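Long-range contact in glutaredoxin (Methanosarcina acetivorans, PDB 5CAX), which is a glutaredoxin-like methanoredoxin that reduces protein disulfides with coenzyme M as the source of electrons: residues A[11-16]-A[47-52]. Residues are numbered along the deposited sequence; the frame is centred on the assembly and turned at random.
Sequences GKHVSG and FEYVFV
Gly11 and Tyr49 tie an N-terminal loop to the edge of strand 48-51 turned away from strand 22-26 by a single backbone hydrogen bond. Gly11 N donates to Tyr49 O over 2.8 Å, nearly straight at 168°; beyond it the chain of 11-16 moves off in an inverse gamma turn centred on His13, and no regular strand pairing follows. Aromatic packing takes over on one side. The edge of the Tyr49 ring is directed at the face of His13 in an offset edge-to-face arrangement, the planes at 86° and the ring centroids 5.2 Å apart, with Tyr49 OH lying over one imidazole face. With CG set between the backbone N and the carbonyl carbon (chi1 68°), the phenol runs beneath the loop, and Gly11 O sits over one face of the ring. Were the phenol cut back to an alanine, the His13 imidazole would probably lose its aromatic partner and Lys37 its hydroxyl. The strand 48-51 is an outermost one of the mixed four-stranded sheet of the thioredoxin-like glutaredoxin fold: one edge pairs in parallel with strand 22-26, and the loop lies along the start of the other. Tyr49 OH is also weakly hydrogen-bonded to Lys37 NZ of helix 31-43, which His13 touches as well. Apolar contact is made by Val14, whose CG2 approaches the Phe47 ring obliquely, although it sits too close to the Phe47 backbone for its position to be exact; that ring reaches Leu40 and Thr41 of the same helix. Charged side chains line the remaining flank. Lys12 and Glu48 cross at about a right angle, Lys12 CB being 3.6 Å from Glu48 CD, but Lys12 NZ remains 4.6 Å from Glu48 OE2, too far for a salt bridge. The Lys12 side chain lies about 3 Å from a bound cadmium ion, and its NZ forms a long, weak ion pair with Asp46. Glu48 OE1 accepts a hydrogen bond from the backbone N of Lys10.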
# COMPACT_ATOMS: atom_id res chain seq x y z
N GLY A 11 -6.65 -0.43 -7.45
CA GLY A 11 -6.12 -0.87 -8.72
C GLY A 11 -5.19 -2.06 -8.68
O GLY A 11 -4.05 -1.99 -9.15
N LYS A 12 -5.74 -3.16 -8.21
CA LYS A 12 -5.07 -4.45 -8.05
C LYS A 12 -4.05 -4.91 -9.12
O LYS A 12 -4.32 -5.83 -9.89
CB LYS A 12 -6.15 -5.51 -7.96
CG LYS A 12 -5.62 -6.78 -7.42
CD LYS A 12 -6.39 -7.95 -7.90
CE LYS A 12 -6.06 -9.04 -6.98
NZ LYS A 12 -5.79 -8.43 -5.63
N HIS A 13 -2.86 -4.30 -9.14
CA HIS A 13 -1.78 -4.76 -10.03
C HIS A 13 -1.33 -6.16 -9.67
O HIS A 13 -0.20 -6.36 -9.23
CB HIS A 13 -0.56 -3.84 -9.99
CG HIS A 13 -0.29 -3.10 -11.27
ND1 HIS A 13 0.99 -2.78 -11.68
CD2 HIS A 13 -1.12 -2.64 -12.23
CE1 HIS A 13 0.93 -2.14 -12.84
NE2 HIS A 13 -0.34 -2.05 -13.19
N VAL A 14 -2.22 -7.13 -9.81
CA VAL A 14 -1.99 -8.44 -9.22
C VAL A 14 -2.48 -9.62 -10.07
O VAL A 14 -3.69 -9.76 -10.25
CB VAL A 14 -2.55 -8.42 -7.82
CG1 VAL A 14 -2.75 -9.74 -7.30
CG2 VAL A 14 -1.59 -7.76 -7.00
N SER A 15 -1.60 -10.51 -10.57
CA SER A 15 -0.34 -11.07 -10.00
C SER A 15 -0.79 -11.97 -8.85
O SER A 15 -1.98 -12.06 -8.59
CB SER A 15 0.72 -10.03 -9.57
OG SER A 15 2.01 -10.62 -9.36
N GLY A 16 0.11 -12.68 -8.19
CA GLY A 16 -0.35 -13.80 -7.38
C GLY A 16 0.62 -14.20 -6.32
O GLY A 16 1.34 -13.36 -5.82
N PHE A 47 -1.56 -8.45 -4.22
CA PHE A 47 -1.83 -7.22 -3.46
C PHE A 47 -2.76 -6.17 -4.12
O PHE A 47 -3.17 -6.28 -5.26
CB PHE A 47 -0.49 -6.55 -3.09
CG PHE A 47 0.19 -5.82 -4.23
CD1 PHE A 47 0.16 -4.43 -4.30
CD2 PHE A 47 0.89 -6.51 -5.21
CE1 PHE A 47 0.79 -3.75 -5.33
CE2 PHE A 47 1.52 -5.84 -6.24
CZ PHE A 47 1.48 -4.46 -6.30
N GLU A 48 -3.09 -5.12 -3.39
CA GLU A 48 -3.94 -4.07 -3.91
C GLU A 48 -3.18 -2.79 -3.77
O GLU A 48 -2.39 -2.65 -2.83
CB GLU A 48 -5.26 -3.96 -3.14
CG GLU A 48 -6.43 -4.77 -3.72
CD GLU A 48 -7.17 -4.09 -4.85
OE1 GLU A 48 -6.74 -3.03 -5.33
OE2 GLU A 48 -8.25 -4.59 -5.23
N TYR A 49 -3.33 -1.86 -4.70
CA TYR A 49 -2.85 -0.52 -4.40
C TYR A 49 -3.84 0.55 -4.76
O TYR A 49 -4.61 0.42 -5.70
CB TYR A 49 -1.50 -0.24 -5.05
CG TYR A 49 -1.43 -0.14 -6.54
CD1 TYR A 49 -1.51 1.11 -7.19
CD2 TYR A 49 -1.23 -1.26 -7.31
CE1 TYR A 49 -1.41 1.20 -8.58
CE2 TYR A 49 -1.13 -1.16 -8.66
CZ TYR A 49 -1.21 0.05 -9.30
OH TYR A 49 -1.09 0.03 -10.67
N VAL A 50 -3.81 1.61 -3.95
CA VAL A 50 -4.69 2.76 -4.01
C VAL A 50 -3.85 4.04 -4.14
O VAL A 50 -3.07 4.39 -3.25
CB VAL A 50 -5.58 2.84 -2.71
CG1 VAL A 50 -6.48 4.08 -2.71
CG2 VAL A 50 -6.42 1.58 -2.50
N PHE A 51 -4.02 4.75 -5.26
CA PHE A 51 -3.46 6.09 -5.42
C PHE A 51 -4.44 7.16 -4.93
O PHE A 51 -5.32 7.61 -5.67
CB PHE A 51 -3.06 6.34 -6.88
CG PHE A 51 -1.73 5.76 -7.24
CD1 PHE A 51 -0.66 5.83 -6.35
CD2 PHE A 51 -1.55 5.11 -8.46
CE1 PHE A 51 0.58 5.29 -6.68
CE2 PHE A 51 -0.32 4.57 -8.80
CZ PHE A 51 0.75 4.66 -7.90
N VAL A 52 -4.24 7.56 -3.68
CA VAL A 52 -5.12 8.49 -2.97
C VAL A 52 -5.29 9.84 -3.68
O VAL A 52 -6.35 10.44 -3.62
CB VAL A 52 -4.61 8.69 -1.51
CG1 VAL A 52 -5.46 9.72 -0.79
CG2 VAL A 52 -4.69 7.34 -0.75